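Local coordinates for protein putative tryptophan halogenase (Xanthomonas campestris pv. campestris, PDB 6Y1W) that belongs to the flavin-dependent halogenases and probably uses FAD to halogenate an aromatic substrate, at residues Arg225-Leu228 with Ile229-Leu233; Arg327-Lys331 with Asn332-Leu336; Gly357-Arg360 with Leu361-Phe365. One frame throughout, in Å; residues are numbered along the deposited sequence.

Overall arrangement
The three contacts follow one another along the chain, and all are local. Contact 1 is a turn-like helix at 227-232. Contact 2 is the hairpin of strands 329-330 and 333-335, which lies at one edge of the eight-stranded mixed sheet. Contact 3 is the C-terminal part of helix 350-363. The hairpin stands between the other two. Its centre is about 10 Å from that of contact 1 and about 12 Å from that of contact 3, and it touches both. Contacts 1 and 3 are about 12 Å apart at their nearest atoms. Together they layer helices on both faces of the sheet in the predicted FAD-binding, Rossmann-like part of the protein.

Contact 1: residues Arg225-Leu228 with Ile229-Leu233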
loop_
_atom_site.group_PDB
_atom_site.type_symbol
_atom_site.label_atom_id
_atom_site.label_comp_id
_atom_site.label_asym_id
_atom_site.label_seq_id
_atom_site.Cartn_x
_atom_site.Cartn_y
_atom_site.Cartn_z
ATOM N N ARG A 225 -26.530 -19.196 -5.163
ATOM C CA ARG A 225 -26.671 -20.373 -6.019
ATOM C C ARG A 225 -25.318 -20.800 -6.559
ATOM O O ARG A 225 -25.062 -22.001 -6.687
ATOM C CB ARG A 225 -27.615 -20.084 -7.202
ATOM C CG ARG A 225 -28.968 -19.527 -6.845
ATOM C CD ARG A 225 -29.781 -19.186 -8.080
ATOM N NE ARG A 225 -31.210 -19.285 -7.782
ATOM C CZ ARG A 225 -31.901 -18.407 -7.054
ATOM N NH1 ARG A 225 -33.197 -18.606 -6.840
ATOM N NH2 ARG A 225 -31.316 -17.321 -6.554
ATOM N N ALA A 226 -24.408 -19.844 -6.783
ATOM C CA ALA A 226 -23.066 -20.115 -7.296
ATOM C C ALA A 226 -23.093 -21.205 -8.367
ATOM O O ALA A 226 -22.362 -22.199 -8.303
ATOM C CB ALA A 226 -22.083 -20.465 -6.173
ATOM N N LEU A 227 -23.943 -20.998 -9.364
ATOM C CA LEU A 227 -24.162 -22.027 -10.384
ATOM C C LEU A 227 -22.871 -22.412 -11.103
ATOM O O LEU A 227 -22.692 -23.570 -11.514
ATOM C CB LEU A 227 -25.171 -21.527 -11.402
ATOM C CG LEU A 227 -26.580 -21.146 -10.954
ATOM C CD1 LEU A 227 -27.407 -20.784 -12.170
ATOM C CD2 LEU A 227 -27.216 -22.307 -10.211
ATOM N N LEU A 228 -21.993 -21.445 -11.341
ATOM C CA LEU A 228 -20.774 -21.740 -12.086
ATOM C C LEU A 228 -19.593 -22.081 -11.175
ATOM O O LEU A 228 -18.992 -23.154 -11.309
ATOM C CB LEU A 228 -20.422 -20.561 -13.016
ATOM C CG LEU A 228 -21.563 -20.044 -13.911
ATOM C CD1 LEU A 228 -21.024 -18.930 -14.860
ATOM C CD2 LEU A 228 -22.179 -21.141 -14.730
ATOM N N ILE A 229 -19.226 -21.170 -10.262
ATOM C CA ILE A 229 -18.017 -21.356 -9.476
ATOM C C ILE A 229 -18.213 -22.490 -8.487
ATOM O O ILE A 229 -17.252 -23.200 -8.156
ATOM C CB ILE A 229 -17.629 -20.032 -8.781
ATOM C CG1 ILE A 229 -16.205 -20.063 -8.210
ATOM C CG2 ILE A 229 -18.664 -19.650 -7.696
ATOM C CD1 ILE A 229 -15.073 -19.907 -9.259
ATOM N N GLY A 230 -19.453 -22.698 -8.043
ATOM C CA GLY A 230 -19.750 -23.724 -7.055
ATOM C C GLY A 230 -20.323 -24.994 -7.634
ATOM O O GLY A 230 -19.692 -26.057 -7.559
ATOM N N GLN A 231 -21.512 -24.903 -8.222
ATOM C CA GLN A 231 -22.202 -26.124 -8.632
ATOM C C GLN A 231 -21.492 -26.819 -9.786
ATOM O O GLN A 231 -21.536 -28.051 -9.881
ATOM C CB GLN A 231 -23.638 -25.812 -9.022
ATOM C CG GLN A 231 -24.437 -25.200 -7.840
ATOM C CD GLN A 231 -25.927 -25.167 -8.068
ATOM O OE1 GLN A 231 -26.495 -26.055 -8.700
ATOM N NE2 GLN A 231 -26.586 -24.159 -7.521
ATOM N N THR A 232 -20.825 -26.064 -10.655
ATOM C CA THR A 232 -20.154 -26.629 -11.828
ATOM C C THR A 232 -18.678 -26.884 -11.553
ATOM O O THR A 232 -18.202 -28.013 -11.681
ATOM C CB THR A 232 -20.302 -25.698 -13.048
ATOM O OG1 THR A 232 -21.683 -25.473 -13.337
ATOM C CG2 THR A 232 -19.632 -26.332 -14.285
ATOM N N LEU A 233 -17.940 -25.855 -11.155
ATOM C CA LEU A 233 -16.504 -26.014 -10.981
ATOM C C LEU A 233 -16.098 -26.528 -9.599
ATOM O O LEU A 233 -14.921 -26.853 -9.401
ATOM C CB LEU A 233 -15.813 -24.686 -11.285
ATOM C CG LEU A 233 -16.005 -24.192 -12.728
ATOM C CD1 LEU A 233 -15.400 -22.826 -12.915
ATOM C CD2 LEU A 233 -15.357 -25.165 -13.714
#
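Gln231 holds CG beside its backbone N (chi1 -60°) and runs extended beyond it, so its amide lies back along the chain toward Arg225. Thr232 has a similar first torsion (chi1 -58°), and this sets OG1 facing the preceding turn. The Gln231 amide then reaches Arg225: NE2 donates to the backbone O of Arg225 at 2.8 Å, with the acceptor near the amide plane and a fairly straight N-H...O angle of 160°. Leu227 runs alongside Gln231 and points the same way. Its methyl CD2 lies over one face of the Gln231 amide, 3.3 Å from NE2. At the next residue, Thr232 OG1 donates to Leu227 O at 2.8 Å and meets it in the carbonyl plane.

The backbone makes a short, weakly bonded helix with a wider pi-type turn. Ala226 is in a left-handed conformation just before it. Ala226 O takes two donors, Gly230 N at 3.0 Å and Gln231 N at 2.8 Å, and the second bond is the straighter. Leu233 N closes another five-residue step on Leu228 O at 2.9 Å. Ala226 CB also packs on Ile229 CG2 at 3.8 Å.

Arg225 and Leu227 line the pocket that holds meso-2,3-butanediol. The N-terminal turn is tied to Asp220, whose OD2 accepts from the backbone N of both Leu228 and Ile229. Leu227, Leu228 and Thr232 lean on strand 184-195, while Leu228, Ile229 and Leu233 lean on strand 333-335.

Contact 2: residues Arg327-Lys331 with Asn332-Leu336; sequences RVWEK and NCVAL
Trp329 and Val334 are the non-hydrogen-bonded pair of a beta hairpin with a two-residue turn, and their side chains cross obliquely. Val334 CG2 sits over one face of the indole, 3.6 Å from the centroid of the five-membered ring of Trp329 and 13° off its normal. This is a CH-pi contact. Trp329 holds CG anti to its backbone N (chi1 -171°), which lays the ring across to the partner strand. At the ring edge, near its plane, comes Asn332 CA. The indole NE1 of Trp329 makes a weak hydrogen bond to Lys331 O at 2.8 Å.

Glu330 and Cys333 form the hydrogen-bonded pair and close a type II' turn. Glu330 N donates to Cys333 O at 2.9 Å, and Cys333 N returns to Glu330 O at 3.0 Å. Ala335 N meets Val328 O almost straight, at 174°.

Helix 371-397 packs over Trp329 and Val334. Asn332 OD1 accepts from Ile202 N, and ND2 donates to Asp216 O.

Glu330 starts from the other face with Cys333, its carboxylate leading away to Arg327. Arg327 NE makes a salt bridge to Glu330 OE1 at 2.7 Å, on the syn side but tilted out of the carboxylate plane; OE1 lies in the guanidinium plane. The arginine probably keeps this carboxylate ionised.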
loop_
_atom_site.group_PDB
_atom_site.type_symbol
_atom_site.label_atom_id
_atom_site.label_comp_id
_atom_site.label_asym_id
_atom_site.label_seq_id
_atom_site.Cartn_x
_atom_site.Cartn_y
_atom_site.Cartn_z
ATOM N N ARG A 327 -10.964 -19.911 -4.231
ATOM C CA ARG A 327 -10.418 -19.174 -5.356
ATOM C C ARG A 327 -11.581 -18.444 -6.003
ATOM O O ARG A 327 -12.648 -19.031 -6.174
ATOM C CB ARG A 327 -9.731 -20.139 -6.352
ATOM C CG ARG A 327 -8.552 -20.857 -5.721
ATOM C CD ARG A 327 -7.976 -21.947 -6.632
ATOM N NE ARG A 327 -8.943 -22.973 -6.992
ATOM C CZ ARG A 327 -9.419 -23.896 -6.158
ATOM N NH1 ARG A 327 -9.017 -23.922 -4.884
ATOM N NH2 ARG A 327 -10.295 -24.793 -6.594
ATOM N N VAL A 328 -11.409 -17.157 -6.281
ATOM C CA VAL A 328 -12.524 -16.451 -6.908
ATOM C C VAL A 328 -12.445 -16.518 -8.425
ATOM O O VAL A 328 -13.487 -16.390 -9.084
ATOM C CB VAL A 328 -12.600 -14.995 -6.417
ATOM C CG1 VAL A 328 -13.071 -15.003 -4.967
ATOM C CG2 VAL A 328 -11.266 -14.303 -6.499
ATOM N N TRP A 329 -11.264 -16.787 -8.978
ATOM C CA TRP A 329 -11.095 -16.990 -10.411
ATOM C C TRP A 329 -10.632 -18.430 -10.572
ATOM O O TRP A 329 -9.565 -18.799 -10.068
ATOM C CB TRP A 329 -10.060 -16.028 -10.986
ATOM C CG TRP A 329 -9.972 -16.022 -12.514
ATOM C CD1 TRP A 329 -10.365 -16.998 -13.375
ATOM C CD2 TRP A 329 -9.465 -14.958 -13.304
ATOM N NE1 TRP A 329 -10.117 -16.611 -14.677
ATOM C CE2 TRP A 329 -9.552 -15.369 -14.665
ATOM C CE3 TRP A 329 -8.928 -13.710 -13.007
ATOM C CZ2 TRP A 329 -9.157 -14.559 -15.709
ATOM C CZ3 TRP A 329 -8.494 -12.890 -14.070
ATOM C CH2 TRP A 329 -8.607 -13.340 -15.404
ATOM N N GLU A 330 -11.442 -19.231 -11.250
ATOM C CA GLU A 330 -11.121 -20.643 -11.479
ATOM C C GLU A 330 -11.334 -20.895 -12.960
ATOM O O GLU A 330 -12.435 -20.661 -13.464
ATOM C CB GLU A 330 -12.018 -21.538 -10.614
ATOM C CG GLU A 330 -11.926 -23.028 -10.905
ATOM C CD GLU A 330 -10.783 -23.665 -10.181
ATOM O OE1 GLU A 330 -10.030 -22.935 -9.500
ATOM O OE2 GLU A 330 -10.633 -24.898 -10.304
ATOM N N LYS A 331 -10.284 -21.370 -13.649
ATOM C CA LYS A 331 -10.367 -21.605 -15.093
ATOM C C LYS A 331 -10.871 -20.328 -15.772
ATOM O O LYS A 331 -10.240 -19.290 -15.634
ATOM C CB LYS A 331 -11.255 -22.806 -15.407
ATOM C CG LYS A 331 -10.795 -24.120 -14.686
ATOM C CD LYS A 331 -11.411 -25.381 -15.296
ATOM C CE LYS A 331 -10.807 -26.653 -14.670
ATOM N NZ LYS A 331 -9.359 -26.460 -14.486
ATOM N N ASN A 332 -11.972 -20.393 -16.519
ATOM C CA ASN A 332 -12.474 -19.207 -17.218
ATOM C C ASN A 332 -13.718 -18.619 -16.551
ATOM O O ASN A 332 -14.577 -18.042 -17.225
ATOM C CB ASN A 332 -12.759 -19.501 -18.698
ATOM C CG ASN A 332 -13.899 -20.505 -18.909
ATOM O OD1 ASN A 332 -14.194 -21.339 -18.060
ATOM N ND2 ASN A 332 -14.566 -20.398 -20.040
ATOM N N CYS A 333 -13.791 -18.719 -15.227
ATOM C CA CYS A 333 -14.917 -18.227 -14.444
ATOM C C CYS A 333 -14.420 -17.314 -13.321
ATOM O O CYS A 333 -13.504 -17.674 -12.578
ATOM C CB CYS A 333 -15.695 -19.410 -13.849
ATOM S SG CYS A 333 -17.091 -18.896 -12.812
ATOM N N VAL A 334 -14.999 -16.114 -13.224
ATOM C CA VAL A 334 -14.703 -15.191 -12.118
ATOM C C VAL A 334 -15.983 -15.017 -11.321
ATOM O O VAL A 334 -17.012 -14.587 -11.873
ATOM C CB VAL A 334 -14.172 -13.835 -12.624
ATOM C CG1 VAL A 334 -13.932 -12.897 -11.460
ATOM C CG2 VAL A 334 -12.856 -14.004 -13.405
ATOM N N ALA A 335 -15.930 -15.340 -10.016
ATOM C CA ALA A 335 -17.100 -15.105 -9.166
ATOM C C ALA A 335 -17.092 -13.692 -8.591
ATOM O O ALA A 335 -16.044 -13.164 -8.210
ATOM C CB ALA A 335 -17.155 -16.124 -8.016
ATOM N N LEU A 336 -18.289 -13.091 -8.506
ATOM C CA LEU A 336 -18.463 -11.764 -7.914
ATOM C C LEU A 336 -19.635 -11.756 -6.945
ATOM O O LEU A 336 -20.577 -12.534 -7.086
ATOM C CB LEU A 336 -18.736 -10.734 -9.024
ATOM C CG LEU A 336 -17.655 -10.555 -10.067
ATOM C CD1 LEU A 336 -18.186 -9.751 -11.271
ATOM C CD2 LEU A 336 -16.417 -9.833 -9.442
#

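Contact 3: residues Gly357-Arg360 with Leu361-Phe365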
loop_
_atom_site.group_PDB
_atom_site.type_symbol
_atom_site.label_atom_id
_atom_site.label_comp_id
_atom_site.label_asym_id
_atom_site.label_seq_id
_atom_site.Cartn_x
_atom_site.Cartn_y
_atom_site.Cartn_z
ATOM N N GLY A 357 -13.874 -6.733 -7.129
ATOM C CA GLY A 357 -13.720 -7.865 -8.028
ATOM C C GLY A 357 -13.757 -7.416 -9.478
ATOM O O GLY A 357 -13.025 -7.945 -10.320
ATOM N N ILE A 358 -14.622 -6.445 -9.786
ATOM C CA ILE A 358 -14.770 -5.947 -11.161
ATOM C C ILE A 358 -13.541 -5.133 -11.570
ATOM O O ILE A 358 -12.954 -5.330 -12.652
ATOM C CB ILE A 358 -16.048 -5.086 -11.270
ATOM C CG1 ILE A 358 -17.296 -5.931 -11.071
ATOM C CG2 ILE A 358 -16.076 -4.328 -12.642
ATOM C CD1 ILE A 358 -18.557 -5.086 -10.775
ATOM N N VAL A 359 -13.175 -4.159 -10.741
ATOM C CA VAL A 359 -12.051 -3.288 -11.051
ATOM C C VAL A 359 -10.775 -4.107 -11.163
ATOM O O VAL A 359 -9.963 -3.897 -12.074
ATOM C CB VAL A 359 -11.922 -2.179 -9.990
ATOM C CG1 VAL A 359 -10.575 -1.396 -10.167
ATOM C CG2 VAL A 359 -13.097 -1.217 -10.136
ATOM N N ARG A 360 -10.587 -5.071 -10.265
ATOM C CA ARG A 360 -9.386 -5.896 -10.361
ATOM C C ARG A 360 -9.384 -6.699 -11.649
ATOM O O ARG A 360 -8.335 -6.840 -12.290
ATOM C CB ARG A 360 -9.271 -6.840 -9.167
ATOM C CG ARG A 360 -7.890 -7.503 -9.088
ATOM C CD ARG A 360 -7.874 -8.575 -8.009
ATOM N NE ARG A 360 -8.340 -8.017 -6.733
ATOM C CZ ARG A 360 -9.467 -8.367 -6.122
ATOM N NH1 ARG A 360 -10.286 -9.285 -6.630
ATOM N NH2 ARG A 360 -9.777 -7.765 -4.971
ATOM N N LEU A 361 -10.560 -7.212 -12.057
ATOM C CA LEU A 361 -10.650 -7.963 -13.317
ATOM C C LEU A 361 -10.294 -7.066 -14.492
ATOM O O LEU A 361 -9.580 -7.480 -15.417
ATOM C CB LEU A 361 -12.064 -8.503 -13.516
ATOM C CG LEU A 361 -12.318 -9.292 -14.823
ATOM C CD1 LEU A 361 -11.303 -10.426 -15.069
ATOM C CD2 LEU A 361 -13.762 -9.881 -14.805
ATOM N N LEU A 362 -10.841 -5.839 -14.505
ATOM C CA LEU A 362 -10.539 -4.949 -15.626
ATOM C C LEU A 362 -9.051 -4.584 -15.651
ATOM O O LEU A 362 -8.460 -4.407 -16.734
ATOM C CB LEU A 362 -11.429 -3.702 -15.546
ATOM C CG LEU A 362 -12.885 -4.044 -15.871
ATOM C CD1 LEU A 362 -13.796 -2.802 -15.708
ATOM C CD2 LEU A 362 -13.034 -4.653 -17.265
ATOM N N GLN A 363 -8.427 -4.464 -14.482
ATOM C CA GLN A 363 -6.994 -4.172 -14.457
ATOM C C GLN A 363 -6.134 -5.356 -14.872
ATOM O O GLN A 363 -4.949 -5.159 -15.162
ATOM C CB GLN A 363 -6.589 -3.687 -13.055
ATOM C CG GLN A 363 -7.124 -2.301 -12.797
ATOM C CD GLN A 363 -6.815 -1.809 -11.435
ATOM O OE1 GLN A 363 -6.783 -2.580 -10.490
ATOM N NE2 GLN A 363 -6.645 -0.501 -11.302
ATOM N N THR A 364 -6.688 -6.560 -14.926
ATOM C CA THR A 364 -5.945 -7.725 -15.404
ATOM C C THR A 364 -6.695 -8.412 -16.537
ATOM O O THR A 364 -6.619 -9.633 -16.713
ATOM C CB THR A 364 -5.661 -8.709 -14.269
ATOM O OG1 THR A 364 -4.787 -9.748 -14.744
ATOM C CG2 THR A 364 -6.944 -9.312 -13.777
ATOM N N PHE A 365 -7.411 -7.620 -17.353
ATOM C CA PHE A 365 -8.355 -8.232 -18.265
ATOM C C PHE A 365 -7.619 -9.077 -19.304
ATOM O O PHE A 365 -6.620 -8.625 -19.864
ATOM C CB PHE A 365 -9.277 -7.219 -18.977
ATOM C CG PHE A 365 -10.500 -7.893 -19.525
ATOM C CD1 PHE A 365 -11.572 -8.199 -18.682
ATOM C CD2 PHE A 365 -10.511 -8.396 -20.816
ATOM C CE1 PHE A 365 -12.654 -8.911 -19.160
ATOM C CE2 PHE A 365 -11.611 -9.092 -21.284
ATOM C CZ PHE A 365 -12.668 -9.361 -20.452
#
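Val359 and Gln363 lie side by side, pointing the same way, and the methyl CG1 of Val359 stands over one face of the Gln363 amide. They belong to the C-terminal part of alpha-helix 350-363, which packs on the Rossmann-like sheet. Val359 CG1 is almost equally far from the amide atoms, with 4.0 Å to Gln363 OE1. The carbonyl O of Val359 lies nearer to Gln363 CG, at 3.3 Å. NE2 of the amide donates to the backbone O of Trp116 of the second subunit. The guanidinium of Arg360, the other flat group here, makes a cation-pi contact with the ring of Tyr377.

The i to i+4 bonds of the helix run in order: Leu361 N to Gly357 O at 3.1 Å, Leu362 N to Ile358 O at 2.9 Å, and Gln363 N to Val359 O at 2.9 Å. The first donor stands above the carbonyl plane, while the next two are less tilted from theirs. The following bond, Thr364 N to Arg360 O, is weak.

This part of the helix also belongs to the dimer interface. Leu362 O forms a hydrogen bond with His460 NE2 of the second subunit, and Leu362 packs on Trp116 of that subunit.

On another side of the helix, Ile358 and Leu362 also run alongside each other. Both residues pack on helix 25-39, whose N-terminal end carries part of the probable GxGxxG, FAD-binding motif. Leu361 packs on strand 217-220 of the sheet. Ile358 CG2 is anti to its backbone N and meets Leu362 CD1 at 4.1 Å.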